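Local coordinates for protein nisin leader peptide-processing serine protease NisP (Lactococcus lactis subsp. lactis, PDB 4MZD) that probably cleaves the leader peptide from the nisin precursor as a subtilisin-like serine protease, and shows autocleavage near its own C-terminus, at residues 206-211 against 249-254. Numbering follows the deposited sequence.
Sequences GQYLMI and DSLNIQ
The contact probably belongs to the wall of the S1 pocket of this subtilase domain: Tyr-208, near the end of strand 200-210, meets Asp-249 and Leu-251 in the loop that leads from strand 241-245 to helix 256-264. The backbones stay well apart, with 10.0 Å between the CA atoms of Tyr-208 and Ile-253, and the tyrosine side chain bridges the gap. With CG anti to its own carbonyl carbon (chi1 -57°), Tyr-208 directs its ring at the loop, where the phenol group arrives. There Tyr-208 OH donates a short hydrogen bond to Asp-249 OD2 at 2.6 Å. Asp-249 OD2 sits at the ring edge, near the ring plane, 3.3 Å from Tyr-208 CE2. OD2 of Asp-249 accepts this bond with its anti lone pair, on the side away from OD1, and the carboxylate is rotated 58° from the ring plane. Beside this polar link, Leu-251 brings a single methyl, CD1, obliquely to the hydroxyl end of the ring, 3.9 Å from Tyr-208 CZ.

Asn-302 joins the two sides directly: its ND2 bonds to the phenol oxygen, while its OD1 takes the backbone N-H groups of Asp-249 and Leu-251. Tyr-208 OH is thereby held by two side chains, which would limit rotation of the phenol. Farther along, an Asx turn shapes the approach to helix 256-264, as Gln-254 N reaches Asn-252 OD1 at 3.0 Å.

The tyrosine ring also makes a cation-pi contact with Arg-488, the last residue of the chain, which directly follows the short strand 486-487; that strand pairs antiparallel with strand 200-210. That arrangement is consistent with a cleaved C-terminus retained like a product, its arginine in the S1 pocket of a subtilase fold.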
loop_
_atom_site.group_PDB
_atom_site.type_symbol
_atom_site.label_atom_id
_atom_site.label_comp_id
_atom_site.label_asym_id
_atom_site.label_seq_id
_atom_site.Cartn_x
_atom_site.Cartn_y
_atom_site.Cartn_z
ATOM N N GLY A 206 0.724 7.144 -3.507
ATOM C CA GLY A 206 0.850 8.396 -2.787
ATOM C C GLY A 206 1.483 9.485 -3.618
ATOM O O GLY A 206 1.678 9.340 -4.826
ATOM N N GLN A 207 1.798 10.594 -2.957
ATOM C CA GLN A 207 2.387 11.748 -3.616
ATOM C C GLN A 207 3.015 12.647 -2.561
ATOM O O GLN A 207 2.604 12.641 -1.392
ATOM C CB GLN A 207 1.318 12.548 -4.365
ATOM C CG GLN A 207 0.310 13.186 -3.426
ATOM C CD GLN A 207 -0.921 13.745 -4.122
ATOM O OE1 GLN A 207 -2.029 13.307 -3.856
ATOM N NE2 GLN A 207 -0.734 14.724 -4.990
ATOM N N TYR A 208 3.992 13.444 -2.976
ATOM C CA TYR A 208 4.566 14.439 -2.079
ATOM C C TYR A 208 3.846 15.771 -2.232
ATOM O O TYR A 208 3.631 16.257 -3.354
ATOM C CB TYR A 208 6.071 14.619 -2.329
ATOM C CG TYR A 208 6.817 13.320 -2.187
ATOM C CD1 TYR A 208 6.903 12.683 -0.956
ATOM C CD2 TYR A 208 7.393 12.705 -3.286
ATOM C CE1 TYR A 208 7.545 11.469 -0.822
ATOM C CE2 TYR A 208 8.044 11.488 -3.161
ATOM C CZ TYR A 208 8.116 10.879 -1.924
ATOM O OH TYR A 208 8.752 9.668 -1.779
ATOM N N LEU A 209 3.478 16.353 -1.094
ATOM C CA LEU A 209 2.800 17.644 -1.048
ATOM C C LEU A 209 3.665 18.636 -0.282
ATOM O O LEU A 209 4.137 18.327 0.814
ATOM C CB LEU A 209 1.457 17.502 -0.332
ATOM C CG LEU A 209 0.466 16.506 -0.943
ATOM C CD1 LEU A 209 -0.771 16.392 -0.075
ATOM C CD2 LEU A 209 0.084 16.911 -2.358
ATOM N N MET A 210 3.871 19.822 -0.853
ATOM C CA MET A 210 4.528 20.904 -0.125
ATOM C C MET A 210 3.408 21.787 0.402
ATOM O O MET A 210 2.712 22.444 -0.376
ATOM C CB MET A 210 5.484 21.686 -1.033
ATOM C CG MET A 210 6.492 22.569 -0.267
ATOM S SD MET A 210 7.750 23.475 -1.294
ATOM C CE MET A 210 6.711 24.805 -1.942
ATOM N N ILE A 211 3.213 21.775 1.717
ATOM C CA ILE A 211 1.995 22.334 2.301
ATOM C C ILE A 211 2.184 23.719 2.913
ATOM O O ILE A 211 1.240 24.296 3.445
ATOM C CB ILE A 211 1.349 21.374 3.327
ATOM C CG1 ILE A 211 2.280 21.111 4.515
ATOM C CG2 ILE A 211 0.975 20.075 2.650
ATOM C CD1 ILE A 211 1.599 20.404 5.680
ATOM N N ASP A 249 11.510 6.371 -2.443
ATOM C CA ASP A 249 12.497 7.340 -2.918
ATOM C C ASP A 249 13.685 7.508 -1.980
ATOM O O ASP A 249 14.463 8.453 -2.117
ATOM C CB ASP A 249 11.819 8.679 -3.221
ATOM C CG ASP A 249 10.799 8.545 -4.327
ATOM O OD1 ASP A 249 11.198 8.185 -5.455
ATOM O OD2 ASP A 249 9.595 8.762 -4.075
ATOM N N SER A 250 13.830 6.582 -1.039
ATOM C CA SER A 250 14.963 6.591 -0.114
ATOM C C SER A 250 15.057 7.880 0.700
ATOM O O SER A 250 16.149 8.295 1.083
ATOM C CB SER A 250 16.282 6.356 -0.866
ATOM O OG SER A 250 16.206 5.187 -1.669
ATOM N N LEU A 251 13.915 8.501 0.964
ATOM C CA LEU A 251 13.862 9.763 1.701
ATOM C C LEU A 251 13.501 9.560 3.160
ATOM O O LEU A 251 12.529 8.872 3.472
ATOM C CB LEU A 251 12.826 10.708 1.087
ATOM C CG LEU A 251 13.048 11.133 -0.361
ATOM C CD1 LEU A 251 11.818 11.822 -0.938
ATOM C CD2 LEU A 251 14.269 12.038 -0.464
ATOM N N ASN A 252 14.265 10.174 4.061
ATOM C CA ASN A 252 13.796 10.278 5.434
ATOM C C ASN A 252 12.794 11.416 5.493
ATOM O O ASN A 252 13.143 12.572 5.264
ATOM C CB ASN A 252 14.931 10.506 6.428
ATOM C CG ASN A 252 14.466 10.354 7.860
ATOM O OD1 ASN A 252 13.475 10.964 8.266
ATOM N ND2 ASN A 252 15.155 9.512 8.624
ATOM N N ILE A 253 11.544 11.089 5.786
ATOM C CA ILE A 253 10.478 12.070 5.654
ATOM C C ILE A 253 10.578 13.193 6.681
ATOM O O ILE A 253 9.902 14.210 6.554
ATOM C CB ILE A 253 9.087 11.401 5.679
ATOM C CG1 ILE A 253 8.843 10.708 7.023
ATOM C CG2 ILE A 253 8.964 10.415 4.525
ATOM C CD1 ILE A 253 8.243 11.600 8.084
ATOM N N GLN A 254 11.430 13.015 7.687
ATOM C CA GLN A 254 11.640 14.052 8.692
ATOM C C GLN A 254 12.746 15.022 8.297
ATOM O O GLN A 254 12.928 16.050 8.943
ATOM C CB GLN A 254 11.960 13.427 10.050
ATOM C CG GLN A 254 10.753 12.805 10.732
ATOM C CD GLN A 254 10.970 12.606 12.214
ATOM O OE1 GLN A 254 11.652 11.673 12.632
ATOM N NE2 GLN A 254 10.397 13.493 13.021
#